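Local coordinates for putative peptide ABC-transport system periplasmic peptide-binding protein (Campylobacter jejuni, PDB 4OEV) that binds nickel(II) outside the cytoplasm, here together with oxalate, and probably delivers it to an ABC-type importer as an extracytoplasmic solute-binding protein, at residues Met245-Asn250 with Phe413-Asp418; Leu331-Trp336 with Val377-Ile382; Trp336-Asp341 with Lys367-Phe372. All blocks are in the same frame, centred on the assembly; numbering follows the deposited sequence.

The three contacts form a chain of neighbours, and all come close to the oxalate of this solute-binding protein, contact 1 through the side chain of Phe413, about 4 Å away at the nearest. Contacts 1 and 2, with centres about 11 Å apart, are joined through adjacent strands: Met245 N lies 2.7 Å from Phe380 O and Asn247 N 2.9 Å from Asp378 O, both probable hydrogen bonds. Contacts 2 and 3 share Trp336, and Phe372 CZ packs 3.6 Å from Phe380 CE1. Contacts 1 and 3 do not touch, their nearest atoms being about 7 Å apart. Phe380 and Ile382 of contact 2 and Met338 of contact 3 line the pocket, the side chain of Met338 about 5 Å from the nickel ion.

Contact 1. Residues Met245-Asn250 with Phe413-Asp418; sequences MFNLDN and FGHYHD
Leu248 and Gly414 meet where strand 241-246 runs out into an Asx turn (Asn247 OD1 to Asp249 N) that overlaps the type I beta turn from Asn247 to Asn250. The backbone bond Leu248 N to Gly414 O, 2.8 Å and nearly straight, ties this turn to the loop that leads into helix 419-429. Leu248 shows how a single side chain can follow such a loop. Its CB lies between the carbonyl oxygens Gly414 O (3.5 Å) and His415 O, CG is about equally far from both, and CD2 touches Gly414 O and the edge of the Tyr416 ring, 4.0 Å from CD1. Tyr416 OH is held in turn by Asn451 O.

On the strand side, Met245 sends CG anti to its backbone N (chi1 -176°) and then bends, which lays SD alongside the Phe413-Gly414 peptide, 3.6 Å from Gly414 N. Gly414 CA makes a CA-H...O contact with Phe246 O.

His415 packs against Asn247 and Asp249 of the turn. The Asp249 and His415 side chains cross at about a right angle, their flat groups almost parallel, and touch at OD2 and CD2 (3.7 Å). The ring's two nitrogens are bound elsewhere, ND1 by Asp403 and NE2 by Ser375 O. The Asn247 amide is gripped at both ends: ND2 bonds to Val377 O, and OD1 accepts from Asp249 N at 2.8 Å. That same OD1 sits at the imidazole edge, 3.4 Å from His415 CD2.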
loop_
_atom_site.group_PDB
_atom_site.type_symbol
_atom_site.label_atom_id
_atom_site.label_comp_id
_atom_site.label_asym_id
_atom_site.label_seq_id
_atom_site.Cartn_x
_atom_site.Cartn_y
_atom_site.Cartn_z
ATOM N N MET A 245 -1.739 3.841 14.802
ATOM C CA MET A 245 -3.002 4.496 14.359
ATOM C C MET A 245 -3.814 4.797 15.617
ATOM O O MET A 245 -4.185 3.863 16.301
ATOM C CB MET A 245 -3.805 3.559 13.451
ATOM C CG MET A 245 -5.166 4.103 12.762
ATOM S SD MET A 245 -6.441 2.797 12.652
ATOM C CE MET A 245 -6.964 2.724 14.371
ATOM N N PHE A 246 -4.137 6.063 15.892
ATOM C CA PHE A 246 -5.107 6.415 16.943
ATOM C C PHE A 246 -6.517 6.233 16.449
ATOM O O PHE A 246 -6.860 6.686 15.314
ATOM C CB PHE A 246 -4.952 7.879 17.380
ATOM C CG PHE A 246 -3.624 8.224 17.960
ATOM C CD1 PHE A 246 -3.125 7.547 19.061
ATOM C CD2 PHE A 246 -2.918 9.305 17.464
ATOM C CE1 PHE A 246 -1.929 7.897 19.609
ATOM C CE2 PHE A 246 -1.718 9.677 18.021
ATOM C CZ PHE A 246 -1.220 8.973 19.112
ATOM N N ASN A 247 -7.364 5.598 17.245
ATOM C CA ASN A 247 -8.770 5.585 16.920
ATOM C C ASN A 247 -9.376 6.835 17.556
ATOM O O ASN A 247 -9.392 6.999 18.779
ATOM C CB ASN A 247 -9.509 4.313 17.404
ATOM C CG ASN A 247 -10.943 4.270 16.873
ATOM O OD1 ASN A 247 -11.569 5.341 16.762
ATOM N ND2 ASN A 247 -11.484 3.057 16.555
ATOM N N LEU A 248 -9.887 7.721 16.729
ATOM C CA LEU A 248 -10.315 9.015 17.261
ATOM C C LEU A 248 -11.672 8.907 17.946
ATOM O O LEU A 248 -12.093 9.888 18.581
ATOM C CB LEU A 248 -10.362 10.087 16.132
ATOM C CG LEU A 248 -9.071 10.827 15.727
ATOM C CD1 LEU A 248 -8.369 11.302 16.918
ATOM C CD2 LEU A 248 -8.046 9.946 14.989
ATOM N N ASP A 249 -12.370 7.752 17.851
ATOM C CA ASP A 249 -13.593 7.556 18.618
ATOM C C ASP A 249 -13.278 7.294 20.120
ATOM O O ASP A 249 -14.173 7.364 20.966
ATOM C CB ASP A 249 -14.440 6.366 18.149
ATOM C CG ASP A 249 -15.050 6.580 16.741
ATOM O OD1 ASP A 249 -14.948 7.734 16.234
ATOM O OD2 ASP A 249 -15.609 5.578 16.206
ATOM N N ASN A 250 -12.040 6.932 20.423
ATOM C CA ASN A 250 -11.672 6.578 21.822
ATOM C C ASN A 250 -11.708 7.806 22.723
ATOM O O ASN A 250 -11.201 8.855 22.332
ATOM C CB ASN A 250 -10.272 5.926 21.818
ATOM C CG ASN A 250 -9.781 5.607 23.240
ATOM O OD1 ASN A 250 -9.171 6.463 23.861
ATOM N ND2 ASN A 250 -10.051 4.403 23.740
ATOM N N PHE A 413 -9.076 4.314 8.793
ATOM C CA PHE A 413 -9.573 3.404 9.755
ATOM C C PHE A 413 -9.669 3.973 11.179
ATOM O O PHE A 413 -10.379 3.376 11.992
ATOM C CB PHE A 413 -8.720 2.126 9.765
ATOM C CG PHE A 413 -8.784 1.332 8.448
ATOM C CD1 PHE A 413 -9.868 1.452 7.623
ATOM C CD2 PHE A 413 -7.820 0.402 8.132
ATOM C CE1 PHE A 413 -9.940 0.715 6.409
ATOM C CE2 PHE A 413 -7.915 -0.342 6.939
ATOM C CZ PHE A 413 -8.958 -0.182 6.108
ATOM N N GLY A 414 -8.947 5.075 11.447
ATOM C CA GLY A 414 -8.961 5.745 12.747
ATOM C C GLY A 414 -10.051 6.791 12.855
ATOM O O GLY A 414 -10.239 7.372 13.926
ATOM N N HIS A 415 -10.802 7.008 11.772
ATOM C CA HIS A 415 -11.924 7.955 11.801
ATOM C C HIS A 415 -11.422 9.343 12.044
ATOM O O HIS A 415 -11.961 10.107 12.859
ATOM C CB HIS A 415 -12.943 7.541 12.852
ATOM C CG HIS A 415 -13.230 6.073 12.786
ATOM N ND1 HIS A 415 -13.819 5.483 11.678
ATOM C CD2 HIS A 415 -12.929 5.068 13.642
ATOM C CE1 HIS A 415 -13.876 4.173 11.870
ATOM N NE2 HIS A 415 -13.341 3.900 13.059
ATOM N N TYR A 416 -10.364 9.656 11.334
ATOM C CA TYR A 416 -9.694 10.967 11.475
ATOM C C TYR A 416 -10.412 12.023 10.653
ATOM O O TYR A 416 -10.617 11.791 9.481
ATOM C CB TYR A 416 -8.275 10.835 10.988
ATOM C CG TYR A 416 -7.436 12.106 11.019
ATOM C CD1 TYR A 416 -7.080 12.705 12.234
ATOM C CD2 TYR A 416 -6.944 12.651 9.857
ATOM C CE1 TYR A 416 -6.275 13.855 12.261
ATOM C CE2 TYR A 416 -6.134 13.771 9.867
ATOM C CZ TYR A 416 -5.797 14.378 11.075
ATOM O OH TYR A 416 -4.965 15.528 11.024
ATOM N N HIS A 417 -10.802 13.156 11.242
ATOM C CA HIS A 417 -11.484 14.241 10.476
ATOM C C HIS A 417 -10.777 15.554 10.736
ATOM O O HIS A 417 -10.866 16.094 11.843
ATOM C CB HIS A 417 -12.948 14.347 10.892
ATOM C CG HIS A 417 -13.768 13.151 10.527
ATOM N ND1 HIS A 417 -14.867 13.224 9.683
ATOM C CD2 HIS A 417 -13.652 11.851 10.882
ATOM C CE1 HIS A 417 -15.386 12.016 9.544
ATOM N NE2 HIS A 417 -14.661 11.162 10.255
ATOM N N ASP A 418 -10.047 16.075 9.760
ATOM C CA ASP A 418 -9.351 17.376 9.908
ATOM C C ASP A 418 -9.607 18.248 8.711
ATOM O O ASP A 418 -9.364 17.813 7.564
ATOM C CB ASP A 418 -7.852 17.193 10.053
ATOM C CG ASP A 418 -7.126 18.482 10.333
ATOM O OD1 ASP A 418 -6.668 19.184 9.394
ATOM O OD2 ASP A 418 -7.014 18.824 11.538
#

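Contact 2. Residues Leu331-Trp336 with Val377-Ile382; sequences LEFEIW and VDSFLI. With OXL (oxalate ion), chain D.
Val377 CG1 rests on one face of the Trp336 indole, 3.5 Å from the centroid of the five-membered ring and only 9° off its normal, a clear CH-pi contact. The indole is kept from turning by its own strand: NE1 donates to Glu334 OE2, which lies in the ring plane, although the carboxylate is met from above its own plane. A water links that oxygen to Asp378 N, donating to the first and accepting from the second.

Around this pair the strands run roughly parallel, at 22°, but bridge only at Trp336 with Phe380; before it, two side chains supply the bonds. Asp378 OD2 accepts from Glu334 N at 2.7 Å with its anti lone pair, as a backbone carbonyl might. Glu334 OE2 and Asp378 OD2, 4.3 Å apart, would tend to raise each other's proton affinity, an effect the N-H donors on them probably offset. Ser379 holds OG between its backbone N and carbonyl carbon (chi1 66°), which directs the hydroxyl to Glu334 O at 2.8 Å, beside Ile335 CG1 and the edge of the Phe333 ring. Beyond it Trp336 N donates to Ser379 O, and Trp336 O receives Leu381 N at 2.9 Å, nearly along the C=O axis.

Phe380 and Ile382 carry the strand into the ligand pocket. Oxalate O1 lies at the Phe380 ring edge, 3.6 Å from CE2, and 3.5 Å from Ile382 CG1, while Arg344 hydrogen-bonds the anion.

The single bridge joins strand 329-338 of a mixed sheet to strand 379-384, which pairs antiparallel with strand 241-246, where Met245 meets Phe380; Ile335 and Leu381 both pack on helix 342-357.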
loop_
_atom_site.group_PDB
_atom_site.type_symbol
_atom_site.label_atom_id
_atom_site.label_comp_id
_atom_site.label_asym_id
_atom_site.label_seq_id
_atom_site.Cartn_x
_atom_site.Cartn_y
_atom_site.Cartn_z
ATOM N N LEU A 331 -5.923 6.877 32.367
ATOM C CA LEU A 331 -5.682 6.996 30.948
ATOM C C LEU A 331 -5.109 5.672 30.457
ATOM O O LEU A 331 -3.923 5.389 30.676
ATOM C CB LEU A 331 -4.720 8.154 30.645
ATOM C CG LEU A 331 -4.821 8.810 29.237
ATOM C CD1 LEU A 331 -3.921 10.047 29.121
ATOM C CD2 LEU A 331 -4.394 7.830 28.177
ATOM N N GLU A 332 -5.960 4.847 29.844
ATOM C CA GLU A 332 -5.551 3.529 29.342
ATOM C C GLU A 332 -6.300 3.145 28.075
ATOM O O GLU A 332 -7.380 3.663 27.810
ATOM C CB GLU A 332 -5.768 2.425 30.391
ATOM C CG GLU A 332 -7.199 1.929 30.539
ATOM C CD GLU A 332 -7.344 0.923 31.682
ATOM O OE1 GLU A 332 -6.374 0.173 31.942
ATOM O OE2 GLU A 332 -8.425 0.895 32.326
ATOM N N PHE A 333 -5.729 2.227 27.300
ATOM C CA PHE A 333 -6.329 1.843 26.027
ATOM C C PHE A 333 -5.605 0.622 25.458
ATOM O O PHE A 333 -4.556 0.219 25.978
ATOM C CB PHE A 333 -6.306 3.017 25.027
ATOM C CG PHE A 333 -4.931 3.553 24.755
ATOM C CD1 PHE A 333 -4.176 3.026 23.730
ATOM C CD2 PHE A 333 -4.381 4.565 25.543
ATOM C CE1 PHE A 333 -2.889 3.505 23.484
ATOM C CE2 PHE A 333 -3.094 5.056 25.315
ATOM C CZ PHE A 333 -2.335 4.515 24.279
ATOM N N GLU A 334 -6.167 0.000 24.424
ATOM C CA GLU A 334 -5.513 -1.190 23.874
ATOM C C GLU A 334 -4.678 -0.862 22.663
ATOM O O GLU A 334 -5.010 0.051 21.906
ATOM C CB GLU A 334 -6.533 -2.247 23.511
ATOM C CG GLU A 334 -7.306 -2.731 24.698
ATOM C CD GLU A 334 -8.446 -3.631 24.317
ATOM O OE1 GLU A 334 -8.911 -4.344 25.225
ATOM O OE2 GLU A 334 -8.884 -3.600 23.121
ATOM N N ILE A 335 -3.578 -1.592 22.491
ATOM C CA ILE A 335 -2.759 -1.464 21.280
ATOM C C ILE A 335 -2.811 -2.797 20.537
ATOM O O ILE A 335 -2.353 -3.807 21.072
ATOM C CB ILE A 335 -1.297 -1.123 21.626
ATOM C CG1 ILE A 335 -1.213 0.174 22.437
ATOM C CG2 ILE A 335 -0.464 -1.024 20.381
ATOM C CD1 ILE A 335 0.137 0.303 23.195
ATOM N N TRP A 336 -3.371 -2.822 19.327
ATOM C CA TRP A 336 -3.534 -4.076 18.608
ATOM C C TRP A 336 -2.462 -4.259 17.522
ATOM O O TRP A 336 -2.110 -3.302 16.819
ATOM C CB TRP A 336 -4.931 -4.138 17.977
ATOM C CG TRP A 336 -6.040 -4.425 18.986
ATOM C CD1 TRP A 336 -6.417 -3.641 20.062
ATOM C CD2 TRP A 336 -6.905 -5.561 19.001
ATOM N NE1 TRP A 336 -7.459 -4.239 20.743
ATOM C CE2 TRP A 336 -7.776 -5.415 20.112
ATOM C CE3 TRP A 336 -7.019 -6.703 18.192
ATOM C CZ2 TRP A 336 -8.754 -6.357 20.420
ATOM C CZ3 TRP A 336 -7.994 -7.652 18.512
ATOM C CH2 TRP A 336 -8.848 -7.461 19.612
ATOM N N VAL A 377 -10.710 -0.880 16.931
ATOM C CA VAL A 377 -9.797 -1.024 18.087
ATOM C C VAL A 377 -9.268 0.328 18.514
ATOM O O VAL A 377 -9.234 1.257 17.714
ATOM C CB VAL A 377 -8.606 -1.958 17.748
ATOM C CG1 VAL A 377 -9.131 -3.347 17.420
ATOM C CG2 VAL A 377 -7.816 -1.404 16.592
ATOM N N ASP A 378 -8.855 0.469 19.792
ATOM C CA ASP A 378 -8.429 1.770 20.281
ATOM C C ASP A 378 -7.256 2.318 19.526
ATOM O O ASP A 378 -7.140 3.527 19.305
ATOM C CB ASP A 378 -8.011 1.738 21.798
ATOM C CG ASP A 378 -9.121 1.234 22.744
ATOM O OD1 ASP A 378 -10.334 1.470 22.469
ATOM O OD2 ASP A 378 -8.772 0.600 23.789
ATOM N N SER A 379 -6.309 1.434 19.212
ATOM C CA SER A 379 -5.174 1.817 18.410
ATOM C C SER A 379 -4.615 0.561 17.736
ATOM O O SER A 379 -4.910 -0.584 18.157
ATOM C CB SER A 379 -4.116 2.532 19.254
ATOM O OG SER A 379 -3.517 1.678 20.228
ATOM N N PHE A 380 -3.845 0.772 16.692
ATOM C CA PHE A 380 -3.479 -0.312 15.778
ATOM C C PHE A 380 -2.102 -0.032 15.187
ATOM O O PHE A 380 -1.841 1.098 14.773
ATOM C CB PHE A 380 -4.557 -0.429 14.644
ATOM C CG PHE A 380 -4.292 -1.532 13.655
ATOM C CD1 PHE A 380 -4.522 -2.857 13.998
ATOM C CD2 PHE A 380 -3.832 -1.229 12.371
ATOM C CE1 PHE A 380 -4.286 -3.876 13.067
ATOM C CE2 PHE A 380 -3.598 -2.252 11.429
ATOM C CZ PHE A 380 -3.802 -3.566 11.787
ATOM N N LEU A 381 -1.217 -1.045 15.169
ATOM C CA LEU A 381 0.120 -0.891 14.615
ATOM C C LEU A 381 -0.040 -1.015 13.089
ATOM O O LEU A 381 -0.008 -2.122 12.576
ATOM C CB LEU A 381 1.079 -1.972 15.155
ATOM C CG LEU A 381 2.542 -1.510 15.292
ATOM C CD1 LEU A 381 3.084 -0.994 13.981
ATOM C CD2 LEU A 381 2.654 -0.401 16.313
ATOM N N ILE A 382 -0.218 0.125 12.435
ATOM C CA ILE A 382 -0.682 0.255 11.029
ATOM C C ILE A 382 0.495 0.513 10.081
ATOM O O ILE A 382 1.604 0.792 10.542
ATOM C CB ILE A 382 -1.695 1.438 10.941
ATOM C CG1 ILE A 382 -2.587 1.361 9.661
ATOM C CG2 ILE A 382 -0.887 2.791 10.881
ATOM C CD1 ILE A 382 -3.806 2.272 9.767
HETATM C C1 OXL D . -1.744 -2.222 7.351
HETATM C C2 OXL D . -2.914 -1.745 6.498
HETATM O O1 OXL D . -1.517 -1.814 8.568
HETATM O O2 OXL D . -3.942 -1.409 7.114
HETATM O O3 OXL D . -1.015 -3.086 6.823
HETATM O O4 OXL D . -2.913 -1.833 5.214
HETATM O O HOH W 1 -10.063 -1.914 21.497
#

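Contact 3. Residues Trp336-Asp341 with Lys367-Phe372; sequences WAMSND and KPAGSF
The Phe372 ring carries Trp336 CE3 over the centre of one face, 3.3 Å above its plane, and has Lys367 O and Ser371 OG at its edge, near the plane. The two aromatic planes lie at 48°, with centroids 4.6 Å apart, an oblique meeting of the two rings. Trp336 CZ3 also touches the CG methylene of Lys367. Tyr374 meets Phe372 in an edge-to-face pair.

Beside the rings the backbones make a short parallel bridge between Met338 and Lys367. Lys367 N donates to Ala337 O at 3.1 Å, and Ser339 N returns a bond to Lys367 O, arriving well above the carbonyl plane.

This is the point at which strands 329-338 and 361-367, joined through helix 342-357 in a beta-alpha-beta crossover, come to their C-terminal ends. Each then turns: Met338 to Asp341 forms a type I turn, with Asp341 as N-cap of the helix, and Pro368 to Ser371 a type II turn in which Pro368 O accepts from both N and OG of Ser371.

The turns are tied together by Asn340. Its CG sits between the backbone N and carbonyl carbon (chi1 53°), a rotation that swings OD1 across to Ala369 N at 2.9 Å in a nearly straight bond, while ND2 donates to Phe198 O. Ala369 CB fills the angle between this amide and Met338, lying 3.9 Å from SD. The Met338 chain, extended beyond CG, continues past that methyl to touch the bound oxalate.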
loop_
_atom_site.group_PDB
_atom_site.type_symbol
_atom_site.label_atom_id
_atom_site.label_comp_id
_atom_site.label_asym_id
_atom_site.label_seq_id
_atom_site.Cartn_x
_atom_site.Cartn_y
_atom_site.Cartn_z
ATOM N N TRP A 336 -3.371 -2.822 19.327
ATOM C CA TRP A 336 -3.534 -4.076 18.608
ATOM C C TRP A 336 -2.462 -4.259 17.522
ATOM O O TRP A 336 -2.110 -3.302 16.819
ATOM C CB TRP A 336 -4.931 -4.138 17.977
ATOM C CG TRP A 336 -6.040 -4.425 18.986
ATOM C CD1 TRP A 336 -6.417 -3.641 20.062
ATOM C CD2 TRP A 336 -6.905 -5.561 19.001
ATOM N NE1 TRP A 336 -7.459 -4.239 20.743
ATOM C CE2 TRP A 336 -7.776 -5.415 20.112
ATOM C CE3 TRP A 336 -7.019 -6.703 18.192
ATOM C CZ2 TRP A 336 -8.754 -6.357 20.420
ATOM C CZ3 TRP A 336 -7.994 -7.652 18.512
ATOM C CH2 TRP A 336 -8.848 -7.461 19.612
ATOM N N ALA A 337 -1.932 -5.478 17.391
ATOM C CA ALA A 337 -0.914 -5.754 16.369
ATOM C C ALA A 337 -1.258 -7.034 15.658
ATOM O O ALA A 337 -1.807 -7.961 16.267
ATOM C CB ALA A 337 0.532 -5.868 16.996
ATOM N N MET A 338 -0.933 -7.083 14.360
ATOM C CA MET A 338 -0.991 -8.330 13.612
ATOM C C MET A 338 -0.020 -9.351 14.210
ATOM O O MET A 338 1.186 -9.128 14.138
ATOM C CB MET A 338 -0.621 -8.082 12.149
ATOM C CG MET A 338 -1.525 -7.078 11.409
ATOM S SD MET A 338 -0.825 -6.882 9.788
ATOM C CE MET A 338 -1.990 -5.772 8.960
ATOM N N SER A 339 -0.524 -10.453 14.774
ATOM C CA SER A 339 0.325 -11.410 15.498
ATOM C C SER A 339 1.249 -12.199 14.581
ATOM O O SER A 339 2.238 -12.757 15.052
ATOM C CB SER A 339 -0.527 -12.361 16.347
ATOM O OG SER A 339 -1.426 -13.098 15.545
ATOM N N ASN A 340 0.917 -12.255 13.286
ATOM C CA ASN A 340 1.752 -12.936 12.289
ATOM C C ASN A 340 2.895 -12.044 11.806
ATOM O O ASN A 340 3.731 -12.464 10.983
ATOM C CB ASN A 340 0.903 -13.356 11.094
ATOM C CG ASN A 340 0.115 -12.172 10.517
ATOM O OD1 ASN A 340 -0.728 -11.602 11.187
ATOM N ND2 ASN A 340 0.409 -11.798 9.294
ATOM N N ASP A 341 2.917 -10.795 12.267
ATOM C CA ASP A 341 4.008 -9.869 11.889
ATOM C C ASP A 341 4.891 -9.528 13.108
ATOM O O ASP A 341 4.484 -8.714 13.967
ATOM C CB ASP A 341 3.435 -8.605 11.281
ATOM C CG ASP A 341 4.509 -7.693 10.670
ATOM O OD1 ASP A 341 5.681 -7.760 11.114
ATOM O OD2 ASP A 341 4.154 -6.919 9.733
ATOM N N LYS A 367 -3.376 -10.400 17.458
ATOM C CA LYS A 367 -4.257 -11.391 16.813
ATOM C C LYS A 367 -3.882 -11.466 15.315
ATOM O O LYS A 367 -3.297 -10.525 14.785
ATOM C CB LYS A 367 -5.734 -10.993 16.974
ATOM C CG LYS A 367 -6.237 -10.899 18.433
ATOM C CD LYS A 367 -6.380 -12.249 19.101
ATOM C CE LYS A 367 -6.812 -12.113 20.556
ATOM N NZ LYS A 367 -6.718 -13.413 21.302
ATOM N N PRO A 368 -4.229 -12.566 14.628
ATOM C CA PRO A 368 -3.824 -12.742 13.216
ATOM C C PRO A 368 -4.427 -11.699 12.288
ATOM O O PRO A 368 -5.616 -11.440 12.414
ATOM C CB PRO A 368 -4.378 -14.128 12.860
ATOM C CG PRO A 368 -4.554 -14.813 14.154
ATOM C CD PRO A 368 -4.948 -13.741 15.135
ATOM N N ALA A 369 -3.633 -11.133 11.376
ATOM C CA ALA A 369 -4.127 -10.216 10.346
ATOM C C ALA A 369 -5.405 -10.765 9.754
ATOM O O ALA A 369 -5.541 -11.971 9.610
ATOM C CB ALA A 369 -3.077 -10.012 9.233
ATOM N N GLY A 370 -6.375 -9.892 9.509
ATOM C CA GLY A 370 -7.621 -10.326 8.882
ATOM C C GLY A 370 -8.622 -10.994 9.826
ATOM O O GLY A 370 -9.724 -11.370 9.420
ATOM N N SER A 371 -8.281 -11.131 11.099
ATOM C CA SER A 371 -9.210 -11.830 12.005
ATOM C C SER A 371 -10.047 -10.866 12.889
ATOM O O SER A 371 -10.947 -11.316 13.605
ATOM C CB SER A 371 -8.456 -12.824 12.894
ATOM O OG SER A 371 -7.711 -12.161 13.898
ATOM N N PHE A 372 -9.758 -9.565 12.816
ATOM C CA PHE A 372 -10.485 -8.540 13.575
ATOM C C PHE A 372 -10.553 -7.278 12.736
ATOM O O PHE A 372 -9.792 -7.097 11.778
ATOM C CB PHE A 372 -9.830 -8.255 14.964
ATOM C CG PHE A 372 -8.413 -7.736 14.886
ATOM C CD1 PHE A 372 -7.340 -8.610 14.727
ATOM C CD2 PHE A 372 -8.145 -6.376 14.964
ATOM C CE1 PHE A 372 -6.023 -8.136 14.644
ATOM C CE2 PHE A 372 -6.824 -5.889 14.874
ATOM C CZ PHE A 372 -5.763 -6.776 14.713
#